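Local coordinates for molybdate-binding protein MolA (PDB 3PSA) that binds molybdate and tungstate, but not sulfate or phosphate, in the periplasm and delivers molybdate to the MolBC importer for low-affinity uptake into the cell, at residues Gln25-Asn30 / Trp278-Pro283; Trp48-Gly53 / Asp242-Val247. All blocks are in the same frame, centred on the assembly; numbering follows the deposited sequence.

Contact 1 (Gln25-Asn30 / Trp278-Pro283); sequences QHQTLN and WGYPMP. With WO4 (tungstate(VI)ion), chain B.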
ATOM      1  N   GLN A  25       5.817  -7.390  -7.123  1.00  8.62           N
ATOM      2  CA  GLN A  25       4.833  -6.427  -6.631  1.00  8.49           C
ATOM      3  C   GLN A  25       5.406  -5.840  -5.377  1.00  7.93           C
ATOM      4  O   GLN A  25       5.882  -6.591  -4.489  1.00  9.01           O
ATOM      5  CB  GLN A  25       3.526  -7.108  -6.245  1.00  7.71           C
ATOM      6  CG  GLN A  25       2.430  -6.116  -5.833  1.00 10.06           C
ATOM      7  CD  GLN A  25       1.325  -6.749  -5.010  1.00  9.45           C
ATOM      8  OE1 GLN A  25       0.142  -6.738  -5.404  1.00 11.78           O
ATOM      9  NE2 GLN A  25       1.684  -7.284  -3.866  1.00  9.48           N
ATOM     10  N   HIS A  26       5.375  -4.502  -5.292  1.00  7.78           N
ATOM     11  CA  HIS A  26       5.972  -3.819  -4.177  1.00  7.79           C
ATOM     12  C   HIS A  26       5.224  -4.028  -2.844  1.00  7.88           C
ATOM     13  O   HIS A  26       5.862  -4.077  -1.776  1.00  8.06           O
ATOM     14  CB  HIS A  26       6.151  -2.313  -4.496  1.00  7.72           C
ATOM     15  CG  HIS A  26       4.905  -1.635  -5.003  1.00  9.71           C
ATOM     16  ND1 HIS A  26       4.339  -1.928  -6.225  1.00 10.79           N
ATOM     17  CD2 HIS A  26       4.167  -0.618  -4.500  1.00  8.36           C
ATOM     18  CE1 HIS A  26       3.276  -1.178  -6.432  1.00  8.75           C
ATOM     19  NE2 HIS A  26       3.145  -0.369  -5.396  1.00  9.15           N
ATOM     20  N   GLN A  27       3.906  -4.189  -2.885  1.00  8.81           N
ATOM     21  CA  GLN A  27       3.156  -4.420  -1.667  1.00  7.80           C
ATOM     22  C   GLN A  27       3.519  -5.765  -1.052  1.00  7.45           C
ATOM     23  O   GLN A  27       3.786  -5.831   0.122  1.00  7.08           O
ATOM     24  CB  GLN A  27       1.650  -4.385  -1.902  1.00  8.39           C
ATOM     25  CG  GLN A  27       1.145  -3.004  -2.281  1.00 10.29           C
ATOM     26  CD  GLN A  27       1.086  -2.754  -3.794  1.00 11.55           C
ATOM     27  OE1 GLN A  27       1.619  -3.546  -4.599  1.00 11.83           O
ATOM     28  NE2 GLN A  27       0.404  -1.641  -4.200  1.00  8.38           N
ATOM     29  N   THR A  28       3.589  -6.820  -1.866  1.00  8.17           N
ATOM     30  CA  THR A  28       3.993  -8.127  -1.358  1.00  8.16           C
ATOM     31  C   THR A  28       5.439  -8.030  -0.865  1.00  8.61           C
ATOM     32  O   THR A  28       5.813  -8.613   0.190  1.00  8.30           O
ATOM     33  CB  THR A  28       3.840  -9.240  -2.401  1.00  7.21           C
ATOM     34  OG1 THR A  28       2.446  -9.418  -2.683  1.00  8.73           O
ATOM     35  CG2 THR A  28       4.420 -10.541  -1.896  1.00  9.74           C
ATOM     36  N   LEU A  29       6.278  -7.310  -1.602  1.00  8.72           N
ATOM     37  CA  LEU A  29       7.672  -7.149  -1.185  1.00  8.22           C
ATOM     38  C   LEU A  29       7.796  -6.552   0.221  1.00  9.06           C
ATOM     39  O   LEU A  29       8.541  -7.075   1.075  1.00  9.38           O
ATOM     40  CB  LEU A  29       8.460  -6.305  -2.195  1.00  8.26           C
ATOM     41  CG  LEU A  29       9.957  -6.227  -1.881  1.00 10.41           C
ATOM     42  CD1 LEU A  29      10.549  -7.611  -1.605  1.00 12.41           C
ATOM     43  CD2 LEU A  29      10.708  -5.527  -3.038  1.00 10.20           C
ATOM     44  N   ASN A  30       7.013  -5.507   0.483  1.00  9.52           N
ATOM     45  CA  ASN A  30       7.029  -4.861   1.773  1.00  8.31           C
ATOM     46  C   ASN A  30       6.506  -5.781   2.896  1.00  8.08           C
ATOM     47  O   ASN A  30       7.078  -5.790   3.987  1.00  8.46           O
ATOM     48  CB  ASN A  30       6.247  -3.553   1.659  1.00  8.11           C
ATOM     49  CG  ASN A  30       6.210  -2.750   2.948  1.00  8.49           C
ATOM     50  OD1 ASN A  30       7.215  -2.594   3.650  1.00  9.19           O
ATOM     51  ND2 ASN A  30       5.024  -2.194   3.248  1.00 10.69           N
ATOM     52  N   TRP A 278      -2.036   4.630   0.018  1.00  8.18           N
ATOM     53  CA  TRP A 278      -1.867   3.967  -1.232  1.00  7.87           C
ATOM     54  C   TRP A 278      -3.189   3.401  -1.707  1.00  8.81           C
ATOM     55  O   TRP A 278      -4.193   3.240  -0.950  1.00  8.68           O
ATOM     56  CB  TRP A 278      -0.814   2.857  -1.073  1.00  8.18           C
ATOM     57  CG  TRP A 278       0.663   3.312  -0.990  1.00  7.83           C
ATOM     58  CD1 TRP A 278       1.166   4.600  -0.891  1.00  9.08           C
ATOM     59  CD2 TRP A 278       1.796   2.437  -0.982  1.00  8.59           C
ATOM     60  NE1 TRP A 278       2.537   4.561  -0.845  1.00  7.55           N
ATOM     61  CE2 TRP A 278       2.952   3.250  -0.908  1.00  7.52           C
ATOM     62  CE3 TRP A 278       1.949   1.052  -1.083  1.00  8.09           C
ATOM     63  CZ2 TRP A 278       4.240   2.708  -0.895  1.00  9.95           C
ATOM     64  CZ3 TRP A 278       3.201   0.507  -1.061  1.00  7.99           C
ATOM     65  CH2 TRP A 278       4.350   1.324  -0.971  1.00  5.92           C
ATOM     66  N   GLY A 279      -3.163   3.018  -2.966  1.00  6.69           N
ATOM     67  CA  GLY A 279      -4.296   2.318  -3.570  1.00  7.42           C
ATOM     68  C   GLY A 279      -4.595   1.011  -2.862  1.00  7.26           C
ATOM     69  O   GLY A 279      -5.764   0.618  -2.731  1.00  9.50           O
ATOM     70  N   TYR A 280      -3.517   0.383  -2.386  1.00  7.83           N
ATOM     71  CA  TYR A 280      -3.566  -0.850  -1.603  1.00  7.46           C
ATOM     72  C   TYR A 280      -3.244  -0.652  -0.124  1.00  7.61           C
ATOM     73  O   TYR A 280      -2.354   0.176   0.264  1.00  9.19           O
ATOM     74  CB  TYR A 280      -2.554  -1.845  -2.178  1.00  7.60           C
ATOM     75  CG  TYR A 280      -2.851  -2.410  -3.559  1.00  8.49           C
ATOM     76  CD1 TYR A 280      -3.085  -3.785  -3.745  1.00  9.53           C
ATOM     77  CD2 TYR A 280      -2.852  -1.577  -4.687  1.00 10.71           C
ATOM     78  CE1 TYR A 280      -3.292  -4.299  -5.038  1.00 10.77           C
ATOM     79  CE2 TYR A 280      -3.055  -2.083  -5.971  1.00 13.82           C
ATOM     80  CZ  TYR A 280      -3.302  -3.420  -6.139  1.00 10.82           C
ATOM     81  OH  TYR A 280      -3.489  -3.898  -7.425  1.00 12.99           O
ATOM     82  N   PRO A 281      -3.928  -1.447   0.726  1.00  7.64           N
ATOM     83  CA  PRO A 281      -3.673  -1.376   2.162  1.00  8.14           C
ATOM     84  C   PRO A 281      -2.330  -2.037   2.597  1.00  8.73           C
ATOM     85  O   PRO A 281      -1.963  -3.110   2.090  1.00  8.84           O
ATOM     86  CB  PRO A 281      -4.861  -2.116   2.759  1.00  7.21           C
ATOM     87  CG  PRO A 281      -5.260  -3.117   1.737  1.00  7.62           C
ATOM     88  CD  PRO A 281      -4.941  -2.488   0.403  1.00  6.99           C
ATOM     89  N   MET A 282      -1.625  -1.417   3.553  1.00  9.02           N
ATOM     90  CA  MET A 282      -0.369  -1.978   4.047  1.00  8.46           C
ATOM     91  C   MET A 282      -0.461  -1.933   5.576  1.00  8.53           C
ATOM     92  O   MET A 282      -1.150  -1.036   6.157  1.00  9.10           O
ATOM     93  CB  MET A 282       0.888  -1.203   3.529  1.00  8.43           C
ATOM     94  CG  MET A 282       1.068  -1.024   2.009  1.00 10.25           C
ATOM     95  SD  MET A 282       2.155  -2.312   1.315  1.00  9.85           S
ATOM     96  CE  MET A 282       1.390  -3.762   1.934  1.00  6.68           C
ATOM     97  N   PRO A 283       0.126  -2.943   6.254  1.00  7.76           N
ATOM     98  CA  PRO A 283      -0.150  -3.044   7.683  1.00  7.76           C
ATOM     99  C   PRO A 283       0.312  -1.817   8.482  1.00  7.65           C
ATOM    100  O   PRO A 283      -0.374  -1.374   9.386  1.00  8.92           O
ATOM    101  CB  PRO A 283       0.618  -4.307   8.128  1.00  7.30           C
ATOM    102  CG  PRO A 283       1.567  -4.579   7.047  1.00  8.27           C
ATOM    103  CD  PRO A 283       1.042  -3.996   5.776  1.00  7.45           C
TER
HETATM  104  W   WO4 B 770      -0.396   1.712  -5.296  1.00 15.53           W
HETATM  105  O1  WO4 B 770      -0.693   0.614  -6.834  1.00 14.38           O
HETATM  106  O2  WO4 B 770       1.422   1.715  -5.162  1.00  8.79           O
HETATM  107  O3  WO4 B 770      -0.794   3.497  -4.879  1.00  9.48           O
HETATM  108  O4  WO4 B 770      -1.004   0.771  -3.919  1.00  6.15           O

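Contact 2 (Trp48-Gly53 / Asp242-Val247); sequences WKKQLG and DRYPDV. With WO4 (tungstate(VI)ion), chain B.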
ATOM      1  N   TRP A  48      11.270  -1.137  -8.092  1.00 11.98           N
ATOM      2  CA  TRP A  48      11.065  -1.158  -6.663  1.00 12.48           C
ATOM      3  C   TRP A  48      11.445   0.141  -5.949  1.00 12.31           C
ATOM      4  O   TRP A  48      10.792   0.529  -4.964  1.00 13.48           O
ATOM      5  CB  TRP A  48      11.758  -2.377  -6.055  1.00 11.81           C
ATOM      6  CG  TRP A  48      13.259  -2.370  -6.032  1.00 13.34           C
ATOM      7  CD1 TRP A  48      14.100  -2.907  -6.980  1.00 13.37           C
ATOM      8  CD2 TRP A  48      14.100  -1.852  -4.996  1.00 15.08           C
ATOM      9  NE1 TRP A  48      15.415  -2.748  -6.590  1.00 12.39           N
ATOM     10  CE2 TRP A  48      15.447  -2.091  -5.389  1.00 14.32           C
ATOM     11  CE3 TRP A  48      13.851  -1.193  -3.779  1.00 15.06           C
ATOM     12  CZ2 TRP A  48      16.546  -1.707  -4.606  1.00 15.11           C
ATOM     13  CZ3 TRP A  48      14.959  -0.809  -2.972  1.00 16.59           C
ATOM     14  CH2 TRP A  48      16.290  -1.060  -3.404  1.00 17.76           C
ATOM     15  N   LYS A  49      12.466   0.835  -6.453  1.00 12.28           N
ATOM     16  CA  LYS A  49      12.944   2.070  -5.808  1.00 13.22           C
ATOM     17  C   LYS A  49      11.928   3.168  -5.980  1.00 12.97           C
ATOM     18  O   LYS A  49      11.742   3.962  -5.049  1.00 13.90           O
ATOM     19  CB  LYS A  49      14.286   2.521  -6.384  1.00 14.25           C
ATOM     20  CG  LYS A  49      15.446   1.761  -5.775  1.00 14.52           C
ATOM     21  CD  LYS A  49      16.801   2.267  -6.301  1.00 15.52           C
ATOM     22  CE  LYS A  49      17.883   1.216  -6.093  1.00 18.62           C
ATOM     23  NZ  LYS A  49      19.278   1.627  -6.583  1.00 16.93           N
ATOM     24  N   LYS A  50      11.331   3.242  -7.177  1.00 13.48           N
ATOM     25  CA  LYS A  50      10.224   4.181  -7.451  1.00 13.61           C
ATOM     26  C   LYS A  50       8.983   3.885  -6.608  1.00 13.19           C
ATOM     27  O   LYS A  50       8.404   4.804  -6.016  1.00 11.90           O
ATOM     28  CB  LYS A  50       9.822   4.243  -8.934  1.00 15.44           C
ATOM     29  CG  LYS A  50       8.765   5.318  -9.176  1.00 17.41           C
ATOM     30  CD  LYS A  50       8.772   5.951 -10.558  1.00 18.82           C
ATOM     31  CE  LYS A  50       7.546   6.792 -10.768  1.00 21.75           C
ATOM     32  NZ  LYS A  50       6.275   6.064 -10.553  1.00 23.08           N
ATOM     33  N   GLN A  51       8.594   2.607  -6.556  1.00 12.52           N
ATOM     34  CA  GLN A  51       7.343   2.192  -5.915  1.00 12.64           C
ATOM     35  C   GLN A  51       7.415   2.219  -4.382  1.00 12.50           C
ATOM     36  O   GLN A  51       6.392   2.481  -3.724  1.00 11.65           O
ATOM     37  CB  GLN A  51       6.855   0.834  -6.438  1.00 13.85           C
ATOM     38  CG  GLN A  51       6.441   0.851  -7.920  1.00 14.66           C
ATOM     39  CD  GLN A  51       5.313   1.822  -8.236  1.00 14.37           C
ATOM     40  OE1 GLN A  51       4.458   2.087  -7.404  1.00 13.45           O
ATOM     41  NE2 GLN A  51       5.311   2.353  -9.455  1.00 17.45           N
ATOM     42  N   LEU A  52       8.611   1.965  -3.829  1.00 12.07           N
ATOM     43  CA  LEU A  52       8.821   1.960  -2.367  1.00 12.10           C
ATOM     44  C   LEU A  52       9.470   3.231  -1.808  1.00 11.01           C
ATOM     45  O   LEU A  52       9.490   3.429  -0.595  1.00 10.60           O
ATOM     46  CB  LEU A  52       9.606   0.728  -1.905  1.00 12.59           C
ATOM     47  CG  LEU A  52       8.940  -0.643  -2.118  1.00 13.18           C
ATOM     48  CD1 LEU A  52       9.948  -1.782  -1.815  1.00 11.87           C
ATOM     49  CD2 LEU A  52       7.661  -0.798  -1.260  1.00 12.93           C
ATOM     50  N   GLY A  53      10.019   4.038  -2.699  1.00 11.61           N
ATOM     51  CA  GLY A  53      10.654   5.294  -2.362  1.00 12.12           C
ATOM     52  C   GLY A  53      12.141   5.130  -2.108  1.00 12.27           C
ATOM     53  O   GLY A  53      12.595   4.047  -1.692  1.00 10.23           O
ATOM     54  N   ASP A 242       5.050   9.807   0.894  1.00  8.86           N
ATOM     55  CA  ASP A 242       6.474   9.971   1.201  1.00 10.47           C
ATOM     56  C   ASP A 242       7.376   9.582   0.040  1.00  9.43           C
ATOM     57  O   ASP A 242       8.499  10.126  -0.076  1.00 10.52           O
ATOM     58  CB  ASP A 242       6.848   9.116   2.401  1.00 10.97           C
ATOM     59  CG  ASP A 242       8.229   9.452   2.918  1.00 14.54           C
ATOM     60  OD1 ASP A 242       8.536  10.669   3.090  1.00 15.18           O
ATOM     61  OD2 ASP A 242       8.995   8.499   3.093  1.00 16.08           O
ATOM     62  N   ARG A 243       6.926   8.637  -0.804  1.00 10.19           N
ATOM     63  CA  ARG A 243       7.781   8.143  -1.907  1.00 10.19           C
ATOM     64  C   ARG A 243       7.901   9.172  -3.016  1.00 11.09           C
ATOM     65  O   ARG A 243       8.813   9.044  -3.837  1.00  9.29           O
ATOM     66  CB  ARG A 243       7.278   6.822  -2.489  1.00 10.29           C
ATOM     67  CG  ARG A 243       5.917   6.918  -3.083  1.00 10.11           C
ATOM     68  CD  ARG A 243       5.366   5.567  -3.446  1.00 13.37           C
ATOM     69  NE  ARG A 243       3.931   5.667  -3.712  1.00 13.37           N
ATOM     70  CZ  ARG A 243       3.203   4.650  -4.141  1.00 12.95           C
ATOM     71  NH1 ARG A 243       3.795   3.485  -4.384  1.00 11.42           N
ATOM     72  NH2 ARG A 243       1.896   4.795  -4.351  1.00 13.57           N
ATOM     73  N   TYR A 244       6.999  10.169  -3.026  1.00 11.78           N
ATOM     74  CA  TYR A 244       6.999  11.247  -4.027  1.00 12.82           C
ATOM     75  C   TYR A 244       7.237  12.661  -3.483  1.00 13.44           C
ATOM     76  O   TYR A 244       6.432  13.565  -3.752  1.00 13.79           O
ATOM     77  CB  TYR A 244       5.707  11.200  -4.858  1.00 12.62           C
ATOM     78  CG  TYR A 244       5.567   9.900  -5.631  1.00 13.30           C
ATOM     79  CD1 TYR A 244       6.611   9.425  -6.437  1.00 14.24           C
ATOM     80  CD2 TYR A 244       4.399   9.132  -5.545  1.00 15.32           C
ATOM     81  CE1 TYR A 244       6.482   8.216  -7.154  1.00 19.65           C
ATOM     82  CE2 TYR A 244       4.264   7.925  -6.262  1.00 16.81           C
ATOM     83  CZ  TYR A 244       5.311   7.478  -7.060  1.00 17.21           C
ATOM     84  OH  TYR A 244       5.181   6.288  -7.767  1.00 22.00           O
ATOM     85  N   PRO A 245       8.377  12.884  -2.789  1.00 14.38           N
ATOM     86  CA  PRO A 245       8.538  14.131  -2.026  1.00 15.24           C
ATOM     87  C   PRO A 245       8.638  15.400  -2.918  1.00 15.62           C
ATOM     88  O   PRO A 245       8.248  16.472  -2.459  1.00 15.94           O
ATOM     89  CB  PRO A 245       9.836  13.893  -1.233  1.00 16.82           C
ATOM     90  CG  PRO A 245      10.655  13.025  -2.152  1.00 14.27           C
ATOM     91  CD  PRO A 245       9.632  12.113  -2.834  1.00 15.08           C
ATOM     92  N   ASP A 246       9.087  15.276  -4.170  1.00 15.49           N
ATOM     93  CA  ASP A 246       9.212  16.460  -5.064  1.00 16.50           C
ATOM     94  C   ASP A 246       7.871  17.157  -5.291  1.00 16.29           C
ATOM     95  O   ASP A 246       7.830  18.341  -5.661  1.00 16.30           O
ATOM     96  CB  ASP A 246       9.762  16.119  -6.471  1.00 17.99           C
ATOM     97  CG  ASP A 246      11.166  15.531  -6.467  1.00 21.27           C
ATOM     98  OD1 ASP A 246      11.925  15.703  -5.492  1.00 25.79           O
ATOM     99  OD2 ASP A 246      11.495  14.887  -7.493  1.00 26.36           O
ATOM    100  N   VAL A 247       6.779  16.419  -5.100  1.00 16.82           N
ATOM    101  CA  VAL A 247       5.431  16.930  -5.367  1.00 16.55           C
ATOM    102  C   VAL A 247       5.074  18.098  -4.422  1.00 16.33           C
ATOM    103  O   VAL A 247       4.379  19.047  -4.820  1.00 17.75           O
ATOM    104  CB  VAL A 247       4.352  15.797  -5.314  1.00 15.98           C
ATOM    105  CG1 VAL A 247       2.943  16.374  -5.246  1.00 18.09           C
ATOM    106  CG2 VAL A 247       4.506  14.804  -6.491  1.00 15.97           C
TER
HETATM  107  W   WO4 B 770      -0.396   1.712  -5.296  1.00 15.53           W
HETATM  108  O1  WO4 B 770      -0.693   0.614  -6.834  1.00 14.38           O
HETATM  109  O2  WO4 B 770       1.422   1.715  -5.162  1.00  8.79           O
HETATM  110  O3  WO4 B 770      -0.794   3.497  -4.879  1.00  9.48           O
HETATM  111  O4  WO4 B 770      -1.004   0.771  -3.919  1.00  6.15           O
HETATM  112  O   HOH W   1       9.443   7.350  -5.844  1.00 16.47           O

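Contact 1 (Gln25-Asn30 / Trp278-Pro283)
Q27, M282 and Y280 meet across the interlobe cleft of a periplasmic solute-binding protein, where the first turn of helix 26-34, following strand 21-24 of one lobe, faces the loop between strand 268-270 of the other lobe and helix 283-297. The contact buries 333 Å² and every touching residue is buried. Q27 contributes most: its chain is bent at chi2 (92°), and this turns the amide across one face of the Y280 ring, with CD above the rim and the two planes 42° apart. NE2 thereby comes within 3.3 Å of Y280 CD2. The oxygen end of the same amide is placed too: Q27 OE1 sits above the centre of the H26 ring.

Q27 and Y280 both bond the tungstate as well. Q27 NE2 reaches O4 at 2.8 Å, a weak bond because of its poor angle, and Y280 N gives the same oxygen a second bond of 3.0 Å. G279 N donates to O3 at 3.1 Å. H26 NE2 lies 2.7 Å from O2, which is at the imidazole edge in the ring plane, and the N-H...O angle of 169° makes this bond nearly straight. All four residues belong to the experimentally defined molybdate site; their donors come from both sides of the cleft. H26 CD2 also packs obliquely against CZ3 of the W278 indole.

Away from the anion, M282 packs on the CB-CG part of Q27, crossing it at about a right angle, with SD 3.8 Å from Q27 CG and the methyl CE 3.6 Å from Q27 O. N30 is held principally by Y56 through OD1 and by E284 through ND2; its ND2 also makes a weak hydrogen bond of 3.5 Å to M282 SD.

Contact 2 (Trp48-Gly53 / Asp242-Val247)
This is a largely polar contact between the lobes of the periplasmic-binding fold, in which R243 and Y244 meet Q51, K50 and G53. Short helix 48-52, beyond the edge strand 41-44 of one sheet, ends against the loop that follows strand 237-240 of the other, and the 253 Å² interface is only partly buried. R243 supplies the largest share. Its CG stands between backbone N and carbonyl carbon (chi1 62°), and from there the chain runs extended from CG to NE, carrying the guanidinium past the helix end to the tungstate.

Two edges of that flat group are used. On the side toward NE, NH1 donates 2.9 Å to Q51 O, almost in the guanidinium plane and on a lone pair in the carbonyl plane, with a C=O...N angle of 134°. NH1 and NH2 together face the anion: NH1 bonds O2 at 3.1 Å; NH2 shares O2 and gives O3 a further bond of 3.0 Å. The carbonyl therefore helps to fix the rotation of R243, a residue of the experimentally identified molybdate site. Q241 OE1 accepts another bond from NH2, and the W278 indole provides a cation-pi partner. The Q51 amide stands perpendicular to the guanidinium, and its OE1 is not bonded to NH1.

The main chain at the helix end also comes close: G53, with positive phi (91°), brings its CA to 3.7 Å from R243 CB. A water bridges the two main chains, donating to K50 O at 2.8 Å and to R243 O at 2.7 Å. On the more exposed flank, the Y244 ring has R243 CG over the rim of one face, while K50, bent at its last torsion, crosses the tyrosine at about a right angle and donates from NZ to Y244 OH at 3.0 Å.

Both contacts span the same cleft and share the tungstate, yet they differ in depth. The centre of contact 1 is about 3 Å from the centre of the chain, and the contact is wholly buried; that of contact 2 is about 12 Å away, and the contact extends to an exposed lysine. Chemistry follows place: contact 1 combines aromatic, amide and thioether packing with imidazole, amide and two main-chain N-H donors, whereas contact 2 brings a guanidinium, a water bridge and a lysine-tyrosine bond. They also touch directly. W278 NE1 is 3.4 Å from R243 CZ, and H26 NE2 is 3.4 Å from Q51 OE1. O2 and O3 each take donors from both contacts, making one continuous anion site.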